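Local coordinates for protein endo-1,4-beta-mannanase (Eisenia fetida, PDB 5Y6T) that probably hydrolyses internal beta-1,4-mannosidic linkages of mannan as a cold-adapted glycoside hydrolase of family GH5, at residues Asp261-His266 with Leu289-Asn294; Leu280-Ser285 with Gln318-Ala323; Asp236-Arg241 with Asn284-Leu289. All blocks are in the same frame, centred on the assembly; numbering follows the deposited sequence.

Interaction 1: residues Asp261-His266 with Leu289-Asn294; sequences DFYQMH and LDKPNN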
loop_
_atom_site.group_PDB
_atom_site.type_symbol
_atom_site.label_atom_id
_atom_site.label_comp_id
_atom_site.label_asym_id
_atom_site.label_seq_id
_atom_site.Cartn_x
_atom_site.Cartn_y
_atom_site.Cartn_z
ATOM N N ASP A 261 8.187 5.024 -5.024
ATOM C CA ASP A 261 9.194 4.206 -5.605
ATOM C C ASP A 261 8.667 3.112 -6.471
ATOM O O ASP A 261 9.389 2.717 -7.407
ATOM C CB ASP A 261 10.051 3.578 -4.512
ATOM C CG ASP A 261 10.771 4.634 -3.717
ATOM O OD1 ASP A 261 11.805 5.176 -4.253
ATOM O OD2 ASP A 261 10.262 5.023 -2.641
ATOM N N PHE A 262 7.495 2.550 -6.108
ATOM C CA PHE A 262 6.783 1.623 -7.002
ATOM C C PHE A 262 5.288 1.903 -7.029
ATOM O O PHE A 262 4.663 2.283 -6.022
ATOM C CB PHE A 262 7.128 0.156 -6.809
ATOM C CG PHE A 262 6.731 -0.472 -5.471
ATOM C CD1 PHE A 262 5.469 -0.993 -5.277
ATOM C CD2 PHE A 262 7.636 -0.570 -4.444
ATOM C CE1 PHE A 262 5.125 -1.661 -4.124
ATOM C CE2 PHE A 262 7.287 -1.201 -3.255
ATOM C CZ PHE A 262 6.028 -1.721 -3.095
ATOM N N TYR A 263 4.770 1.825 -8.232
ATOM C CA TYR A 263 3.317 1.903 -8.490
ATOM C C TYR A 263 2.662 0.586 -7.936
ATOM O O TYR A 263 3.330 -0.442 -7.684
ATOM C CB TYR A 263 3.021 2.078 -9.968
ATOM C CG TYR A 263 3.559 3.370 -10.503
ATOM C CD1 TYR A 263 3.078 4.604 -10.055
ATOM C CD2 TYR A 263 4.541 3.394 -11.450
ATOM C CE1 TYR A 263 3.579 5.784 -10.531
ATOM C CE2 TYR A 263 5.056 4.606 -11.941
ATOM C CZ TYR A 263 4.569 5.814 -11.449
ATOM O OH TYR A 263 4.973 7.049 -11.892
ATOM N N GLN A 264 1.361 0.694 -7.702
ATOM C CA GLN A 264 0.636 -0.420 -7.118
ATOM C C GLN A 264 -0.822 -0.328 -7.585
ATOM O O GLN A 264 -1.505 0.617 -7.240
ATOM C CB GLN A 264 0.733 -0.345 -5.591
ATOM C CG GLN A 264 -0.114 -1.386 -4.889
ATOM C CD GLN A 264 -0.237 -1.264 -3.395
ATOM O OE1 GLN A 264 -1.219 -1.776 -2.812
ATOM N NE2 GLN A 264 0.647 -0.553 -2.775
ATOM N N MET A 265 -1.258 -1.274 -8.388
ATOM C CA MET A 265 -2.600 -1.308 -8.881
ATOM C C MET A 265 -3.336 -2.448 -8.258
ATOM O O MET A 265 -2.867 -3.567 -8.259
ATOM C CB MET A 265 -2.548 -1.585 -10.398
ATOM C CG MET A 265 -1.903 -0.437 -11.149
ATOM S SD MET A 265 -1.886 -0.900 -12.854
ATOM C CE MET A 265 -1.311 0.563 -13.661
ATOM N N HIS A 266 -4.486 -2.170 -7.694
ATOM C CA HIS A 266 -5.422 -3.209 -7.250
ATOM C C HIS A 266 -6.370 -3.585 -8.388
ATOM O O HIS A 266 -6.547 -2.794 -9.341
ATOM C CB HIS A 266 -6.264 -2.661 -6.127
ATOM C CG HIS A 266 -5.435 -2.216 -4.963
ATOM N ND1 HIS A 266 -5.948 -1.477 -3.909
ATOM C CD2 HIS A 266 -4.104 -2.311 -4.744
ATOM C CE1 HIS A 266 -4.973 -1.219 -3.065
ATOM N NE2 HIS A 266 -3.848 -1.712 -3.544
ATOM N N LEU A 289 5.343 2.454 -17.531
ATOM C CA LEU A 289 5.634 3.151 -16.276
ATOM C C LEU A 289 7.104 3.375 -16.079
ATOM O O LEU A 289 7.927 2.572 -16.540
ATOM C CB LEU A 289 5.053 2.335 -15.076
ATOM C CG LEU A 289 3.554 2.097 -15.155
ATOM C CD1 LEU A 289 3.073 1.066 -14.135
ATOM C CD2 LEU A 289 2.750 3.361 -15.055
ATOM N N ASP A 290 7.397 4.428 -15.335
ATOM C CA ASP A 290 8.740 4.795 -14.867
ATOM C C ASP A 290 9.173 4.279 -13.508
ATOM O O ASP A 290 10.190 4.737 -12.937
ATOM C CB ASP A 290 8.961 6.332 -14.975
ATOM C CG ASP A 290 8.013 7.140 -14.084
ATOM O OD1 ASP A 290 7.107 6.549 -13.479
ATOM O OD2 ASP A 290 7.994 8.415 -14.182
ATOM N N LYS A 291 8.427 3.286 -12.983
ATOM C CA LYS A 291 8.711 2.602 -11.710
ATOM C C LYS A 291 8.149 1.208 -11.893
ATOM O O LYS A 291 7.229 0.996 -12.706
ATOM C CB LYS A 291 7.956 3.262 -10.539
ATOM C CG LYS A 291 8.227 4.769 -10.439
ATOM C CD LYS A 291 7.426 5.374 -9.277
ATOM C CE LYS A 291 7.391 6.897 -9.265
ATOM N NZ LYS A 291 8.721 7.495 -9.142
ATOM N N PRO A 292 8.668 0.248 -11.121
ATOM C CA PRO A 292 8.005 -1.049 -11.049
ATOM C C PRO A 292 6.583 -0.927 -10.553
ATOM O O PRO A 292 6.230 0.124 -10.005
ATOM C CB PRO A 292 8.898 -1.857 -10.068
ATOM C CG PRO A 292 9.923 -0.993 -9.546
ATOM C CD PRO A 292 9.713 0.408 -10.099
ATOM N N ASN A 293 5.780 -1.996 -10.737
ATOM C CA ASN A 293 4.371 -2.023 -10.411
ATOM C C ASN A 293 4.029 -3.317 -9.748
ATOM O O ASN A 293 4.331 -4.366 -10.288
ATOM C CB ASN A 293 3.592 -1.907 -11.730
ATOM C CG ASN A 293 2.116 -1.677 -11.540
ATOM O OD1 ASN A 293 1.642 -1.295 -10.463
ATOM N ND2 ASN A 293 1.388 -1.806 -12.607
ATOM N N ASN A 294 3.298 -3.233 -8.644
ATOM C CA ASN A 294 2.836 -4.347 -7.786
ATOM C C ASN A 294 1.373 -4.505 -7.903
ATOM O O ASN A 294 0.672 -3.546 -7.785
ATOM C CB ASN A 294 3.248 -4.027 -6.379
ATOM C CG ASN A 294 2.831 -5.089 -5.370
ATOM O OD1 ASN A 294 1.731 -5.622 -5.422
ATOM N ND2 ASN A 294 3.695 -5.354 -4.419
#
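Y263 meets 289-294 through both backbone and ring. Y263 N donates to P292 O (2.9 Å). N294 N donates in turn to Y263 O (3.0 Å). M265 N then donates to N294 O, 3.0 Å away. These bonds set strands 262-266 and 293-297 side by side as parallel neighbours in the (beta/alpha)8 barrel of the GH5 family; here the crossover between them carries no helix. Q264 N is satisfied by Q234 OE1. At the ring, Y263 OH gives its proton to the syn lone pair of D290 OD1 (2.7 Å), with carboxylate and ring almost coplanar. K291 lies across one face, its CD 3.9 Å from the Y263 ring centroid, while its NZ runs on to a salt bridge with D246 and a bond to I260 O. A chi1 near 180° (-170°) points the N293 amide at M265, where N293 ND2 makes a weak but straight bond of 3.4 Å (170°) to M265 SD; N284 OD1 is the stronger acceptor of this amide. Q264 OE1 receives H266 NE2 at 2.7 Å, in the plane of the imidazole, and Q264 NE2 reaches E163.

Interaction 2: residues Leu280-Ser285 with Gln318-Ala323; sequences LLVPNS and QGYCGA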
loop_
_atom_site.group_PDB
_atom_site.type_symbol
_atom_site.label_atom_id
_atom_site.label_comp_id
_atom_site.label_asym_id
_atom_site.label_seq_id
_atom_site.Cartn_x
_atom_site.Cartn_y
_atom_site.Cartn_z
ATOM N N LEU A 280 -4.185 -7.916 -14.188
ATOM C CA LEU A 280 -4.207 -9.370 -14.360
ATOM C C LEU A 280 -4.500 -9.852 -15.792
ATOM O O LEU A 280 -4.331 -11.044 -16.081
ATOM C CB LEU A 280 -5.200 -9.971 -13.399
ATOM C CG LEU A 280 -4.789 -10.017 -11.932
ATOM C CD1 LEU A 280 -5.949 -10.454 -11.073
ATOM C CD2 LEU A 280 -3.602 -10.962 -11.703
ATOM N N LEU A 281 -4.741 -8.911 -16.706
ATOM C CA LEU A 281 -5.013 -9.217 -18.128
ATOM C C LEU A 281 -4.012 -8.706 -19.107
ATOM O O LEU A 281 -3.981 -9.147 -20.281
ATOM C CB LEU A 281 -6.402 -8.708 -18.515
ATOM C CG LEU A 281 -7.593 -9.630 -18.166
ATOM C CD1 LEU A 281 -7.764 -9.842 -16.692
ATOM C CD2 LEU A 281 -8.864 -9.081 -18.809
ATOM N N VAL A 282 -3.211 -7.698 -18.704
ATOM C CA VAL A 282 -2.201 -7.110 -19.572
ATOM C C VAL A 282 -0.861 -7.223 -18.881
ATOM O O VAL A 282 -0.793 -7.223 -17.628
ATOM C CB VAL A 282 -2.495 -5.654 -19.926
ATOM C CG1 VAL A 282 -3.881 -5.506 -20.564
ATOM C CG2 VAL A 282 -2.348 -4.743 -18.726
ATOM N N PRO A 283 0.210 -7.332 -19.653
ATOM C CA PRO A 283 1.563 -7.278 -19.085
ATOM C C PRO A 283 1.928 -5.885 -18.628
ATOM O O PRO A 283 1.459 -4.898 -19.187
ATOM C CB PRO A 283 2.443 -7.770 -20.200
ATOM C CG PRO A 283 1.694 -7.445 -21.440
ATOM C CD PRO A 283 0.231 -7.455 -21.129
ATOM N N ASN A 284 2.679 -5.797 -17.544
ATOM C CA ASN A 284 2.993 -4.521 -16.894
ATOM C C ASN A 284 3.689 -3.546 -17.918
ATOM O O ASN A 284 3.551 -2.341 -17.829
ATOM C CB ASN A 284 3.885 -4.743 -15.719
ATOM C CG ASN A 284 4.209 -3.464 -15.017
ATOM O OD1 ASN A 284 3.328 -2.660 -14.762
ATOM N ND2 ASN A 284 5.443 -3.226 -14.801
ATOM N N SER A 285 4.474 -4.090 -18.852
ATOM C CA SER A 285 5.114 -3.202 -19.841
ATOM C C SER A 285 4.151 -2.334 -20.636
ATOM O O SER A 285 4.504 -1.195 -21.001
ATOM C CB SER A 285 6.008 -3.992 -20.781
ATOM O OG SER A 285 7.221 -4.324 -20.139
ATOM N N GLN A 318 4.509 -11.738 -16.018
ATOM C CA GLN A 318 4.143 -10.678 -16.987
ATOM C C GLN A 318 4.582 -9.298 -16.492
ATOM O O GLN A 318 3.959 -8.268 -16.891
ATOM C CB GLN A 318 2.627 -10.742 -17.198
ATOM C CG GLN A 318 2.205 -12.064 -17.864
ATOM C CD GLN A 318 2.792 -12.204 -19.258
ATOM O OE1 GLN A 318 3.024 -11.228 -19.916
ATOM N NE2 GLN A 318 3.010 -13.452 -19.714
ATOM N N GLY A 319 5.642 -9.246 -15.695
ATOM C CA GLY A 319 6.368 -7.943 -15.533
ATOM C C GLY A 319 6.116 -7.161 -14.248
ATOM O O GLY A 319 6.647 -6.057 -14.061
ATOM N N TYR A 320 5.358 -7.751 -13.324
ATOM C CA TYR A 320 5.044 -7.081 -12.039
ATOM C C TYR A 320 6.090 -7.412 -10.978
ATOM O O TYR A 320 6.811 -8.400 -11.067
ATOM C CB TYR A 320 3.624 -7.416 -11.582
ATOM C CG TYR A 320 2.580 -7.010 -12.587
ATOM C CD1 TYR A 320 2.250 -7.834 -13.665
ATOM C CD2 TYR A 320 2.041 -5.742 -12.589
ATOM C CE1 TYR A 320 1.356 -7.447 -14.653
ATOM C CE2 TYR A 320 1.166 -5.347 -13.542
ATOM C CZ TYR A 320 0.810 -6.179 -14.588
ATOM O OH TYR A 320 -0.045 -5.723 -15.534
ATOM N N CYS A 321 6.212 -6.552 -9.958
ATOM C CA CYS A 321 7.163 -6.743 -8.909
ATOM C C CYS A 321 6.566 -7.312 -7.605
ATOM O O CYS A 321 7.246 -7.450 -6.614
ATOM C CB CYS A 321 7.937 -5.461 -8.600
ATOM S SG CYS A 321 6.979 -4.142 -7.793
ATOM N N GLY A 322 5.289 -7.622 -7.635
ATOM C CA GLY A 322 4.646 -8.244 -6.500
ATOM C C GLY A 322 3.181 -8.529 -6.796
ATOM O O GLY A 322 2.599 -8.056 -7.790
ATOM N N ALA A 323 2.628 -9.341 -5.876
ATOM C CA ALA A 323 1.260 -9.732 -5.855
ATOM C C ALA A 323 0.818 -9.980 -4.400
ATOM O O ALA A 323 1.414 -10.798 -3.755
ATOM C CB ALA A 323 1.122 -10.984 -6.688
HETATM O O HOH W 1 5.673 -6.805 -18.884
#
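N284 lies over the ring of Y320, and its side chain meets Y320, G319 and N293 in turn. CB comes first: it sits above the middle of one face, 3.6 Å from the Y320 ring centroid and only 13° off the ring normal, a CH-pi contact. A chi1 of -179° extends CG away from the main-chain N and past the CE2 side of the ring, with the amide plane tilted 45° to it. There the two branches part. N284 OD1 passes 3.7 Å from Y320 CE2 and has its polar partner in N293, on the strand that Y320 also packs against; N284 ND2 reaches back to G319 O at 3.2 Å, a weak and bent bond. G319 has backbone angles that call for glycine, and a CB there would also press on N284 CB. The main chain of N284 is held too, N284 N donating to Q318 O (2.9 Å). Water 1 gives a proton to the same oxygen and accepts one from S285 N. On the far rim of the ring, Y320 OH donates to V282 O at 2.7 Å from above the carbonyl plane, and W314 NE1 shares that acceptor. The loop before strand 293-297 is thus fastened to the turn joining helix 308-317 to strand 322-325, the last helix-to-strand link into the GH5 barrel sheet. Q318 O and V282 O are each gripped by two donors. The direct bonds, N284 N to Q318 O and Y320 OH to V282 O, are likely to limit sliding of the loop along the turn; the hydroxyl bond anchors the tip of the ring, while N284 CB packed over its face probably restrains it from flipping.

Interaction 3: residues Asp236-Arg241 with Asn284-Leu289; sequences DQFGWR and NSQYNL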
loop_
_atom_site.group_PDB
_atom_site.type_symbol
_atom_site.label_atom_id
_atom_site.label_comp_id
_atom_site.label_asym_id
_atom_site.label_seq_id
_atom_site.Cartn_x
_atom_site.Cartn_y
_atom_site.Cartn_z
ATOM N N ASP A 236 -0.730 6.328 -17.871
ATOM C CA ASP A 236 -1.121 7.264 -18.943
ATOM C C ASP A 236 -1.478 6.526 -20.250
ATOM O O ASP A 236 -1.797 7.159 -21.278
ATOM C CB ASP A 236 0.001 8.309 -19.104
ATOM C CG ASP A 236 0.128 9.141 -17.887
ATOM O OD1 ASP A 236 -0.917 9.684 -17.520
ATOM O OD2 ASP A 236 1.215 9.221 -17.289
ATOM N N GLN A 237 -1.459 5.198 -20.225
ATOM C CA GLN A 237 -1.851 4.387 -21.356
ATOM C C GLN A 237 -3.325 3.979 -21.188
ATOM O O GLN A 237 -3.958 4.288 -20.174
ATOM C CB GLN A 237 -0.983 3.132 -21.450
ATOM C CG GLN A 237 0.506 3.439 -21.762
ATOM C CD GLN A 237 0.746 4.093 -23.110
ATOM O OE1 GLN A 237 1.573 5.017 -23.259
ATOM N NE2 GLN A 237 0.077 3.601 -24.094
ATOM N N PHE A 238 -3.885 3.381 -22.238
ATOM C CA PHE A 238 -5.246 2.836 -22.242
ATOM C C PHE A 238 -6.348 3.869 -22.002
ATOM O O PHE A 238 -7.472 3.508 -21.615
ATOM C CB PHE A 238 -5.411 1.684 -21.206
ATOM C CG PHE A 238 -4.529 0.499 -21.427
ATOM C CD1 PHE A 238 -4.867 -0.464 -22.397
ATOM C CD2 PHE A 238 -3.404 0.307 -20.672
ATOM C CE1 PHE A 238 -4.052 -1.565 -22.594
ATOM C CE2 PHE A 238 -2.606 -0.807 -20.829
ATOM C CZ PHE A 238 -2.927 -1.737 -21.807
ATOM N N GLY A 239 -6.037 5.139 -22.234
ATOM C CA GLY A 239 -6.997 6.211 -21.994
ATOM C C GLY A 239 -7.093 6.674 -20.581
ATOM O O GLY A 239 -7.958 7.485 -20.216
ATOM N N TRP A 240 -6.216 6.154 -19.719
ATOM C CA TRP A 240 -6.245 6.469 -18.300
ATOM C C TRP A 240 -5.314 7.609 -17.962
ATOM O O TRP A 240 -4.741 8.212 -18.861
ATOM C CB TRP A 240 -5.959 5.230 -17.424
ATOM C CG TRP A 240 -6.872 4.040 -17.747
ATOM C CD1 TRP A 240 -6.442 2.774 -18.042
ATOM C CD2 TRP A 240 -8.307 4.003 -17.808
ATOM N NE1 TRP A 240 -7.525 1.958 -18.258
ATOM C CE2 TRP A 240 -8.678 2.690 -18.146
ATOM C CE3 TRP A 240 -9.337 4.961 -17.565
ATOM C CZ2 TRP A 240 -10.015 2.289 -18.293
ATOM C CZ3 TRP A 240 -10.672 4.543 -17.698
ATOM C CH2 TRP A 240 -10.991 3.215 -18.047
ATOM N N ARG A 241 -5.104 7.920 -16.688
ATOM C CA ARG A 241 -4.085 8.867 -16.306
ATOM C C ARG A 241 -3.353 8.363 -15.057
ATOM O O ARG A 241 -3.954 7.748 -14.162
ATOM C CB ARG A 241 -4.755 10.217 -15.994
ATOM C CG ARG A 241 -3.802 11.302 -15.436
ATOM C CD ARG A 241 -4.388 12.705 -15.533
ATOM N NE ARG A 241 -4.491 13.090 -16.935
ATOM C CZ ARG A 241 -5.526 13.703 -17.522
ATOM N NH1 ARG A 241 -6.559 14.068 -16.830
ATOM N NH2 ARG A 241 -5.513 13.937 -18.822
ATOM N N ASN A 284 2.679 -5.797 -17.544
ATOM C CA ASN A 284 2.993 -4.521 -16.894
ATOM C C ASN A 284 3.689 -3.546 -17.918
ATOM O O ASN A 284 3.551 -2.341 -17.829
ATOM C CB ASN A 284 3.885 -4.743 -15.719
ATOM C CG ASN A 284 4.209 -3.464 -15.017
ATOM O OD1 ASN A 284 3.328 -2.660 -14.762
ATOM N ND2 ASN A 284 5.443 -3.226 -14.801
ATOM N N SER A 285 4.474 -4.090 -18.852
ATOM C CA SER A 285 5.114 -3.202 -19.841
ATOM C C SER A 285 4.151 -2.334 -20.636
ATOM O O SER A 285 4.504 -1.195 -21.001
ATOM C CB SER A 285 6.008 -3.992 -20.781
ATOM O OG SER A 285 7.221 -4.324 -20.139
ATOM N N GLN A 286 2.932 -2.816 -20.884
ATOM C CA GLN A 286 1.945 -2.000 -21.612
ATOM C C GLN A 286 1.539 -0.752 -20.890
ATOM O O GLN A 286 1.065 0.165 -21.538
ATOM C CB GLN A 286 0.755 -2.841 -22.020
ATOM C CG GLN A 286 1.155 -3.820 -23.122
ATOM C CD GLN A 286 0.059 -4.700 -23.598
ATOM O OE1 GLN A 286 -1.081 -4.591 -23.144
ATOM N NE2 GLN A 286 0.394 -5.584 -24.517
ATOM N N TYR A 287 1.731 -0.687 -19.570
ATOM C CA TYR A 287 1.462 0.523 -18.853
ATOM C C TYR A 287 2.508 1.621 -19.056
ATOM O O TYR A 287 2.269 2.807 -18.678
ATOM C CB TYR A 287 1.281 0.276 -17.349
ATOM C CG TYR A 287 0.131 -0.603 -16.979
ATOM C CD1 TYR A 287 -1.140 -0.297 -17.436
ATOM C CD2 TYR A 287 0.297 -1.683 -16.157
ATOM C CE1 TYR A 287 -2.237 -1.105 -17.090
ATOM C CE2 TYR A 287 -0.772 -2.468 -15.768
ATOM C CZ TYR A 287 -2.026 -2.175 -16.229
ATOM O OH TYR A 287 -3.090 -3.007 -15.837
ATOM N N ASN A 288 3.663 1.247 -19.597
ATOM C CA ASN A 288 4.792 2.149 -19.881
ATOM C C ASN A 288 5.144 3.089 -18.682
ATOM O O ASN A 288 5.096 4.350 -18.769
ATOM C CB ASN A 288 4.530 3.003 -21.125
ATOM C CG ASN A 288 5.819 3.614 -21.606
ATOM O OD1 ASN A 288 6.889 3.079 -21.326
ATOM N ND2 ASN A 288 5.725 4.796 -22.174
ATOM N N LEU A 289 5.343 2.454 -17.531
ATOM C CA LEU A 289 5.634 3.151 -16.276
ATOM C C LEU A 289 7.104 3.375 -16.079
ATOM O O LEU A 289 7.927 2.572 -16.540
ATOM C CB LEU A 289 5.053 2.335 -15.076
ATOM C CG LEU A 289 3.554 2.097 -15.155
ATOM C CD1 LEU A 289 3.073 1.066 -14.135
ATOM C CD2 LEU A 289 2.750 3.361 -15.055
HETATM O O HOH W 2 2.000 5.479 -18.359
#
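F238 turns one edge of its ring to Y287, with F238 CE2 3.7 Å from Y287 CD1. The two rings meet obliquely, their planes 71° apart. F238 stands at the second position of a type I' turn, Q237 to W240, closed by W240 N to Q237 O. The same phenyl edge runs past Q286, whose extended chain brings OE1 to 3.7 Å from F238 CZ, in the ring plane. A chi1 of -66° lays Q237 CG against the backbone of 286-287, 3.3 Å from Q286 O; the bend at chi2 then turns the amide. Y287 starts away from the turn; chi1 (-62°) carries its ring out and chi2 turns the CD1-CE1 side to the phenyl, while its OH goes on to S277 O. Were Y287 an alanine, F238 would probably lose the ring at its edge, and S277 O its hydroxyl donor. No direct hydrogen bond joins the segments: water 2 accepts from D236 N and donates to Y287 O, at 2.7 Å from the latter. Both pieces belong to loops that follow barrel strands 223-228 and 262-266, and such loops at the carboxyl ends of the strands are the ones that surround the catalytic face of a (beta/alpha)8 barrel.

How the interactions relate
Interaction 1 is the buried contact of the three, the backbone pairing of two barrel strands; interaction 2 is partly buried, and interaction 3 lies at the surface. Their chemistry follows: ladder bonds in the first, a mixture of bonds to main-chain oxygens and CH-pi packing in the second, ring edges and a single water bridge in the third. All three draw on the long connection between strands 262-266 and 293-297. N293 couples the first two contacts, and N284 is common to interactions 2 and 3. Y287 of interaction 3 packs on both M265 and Y320.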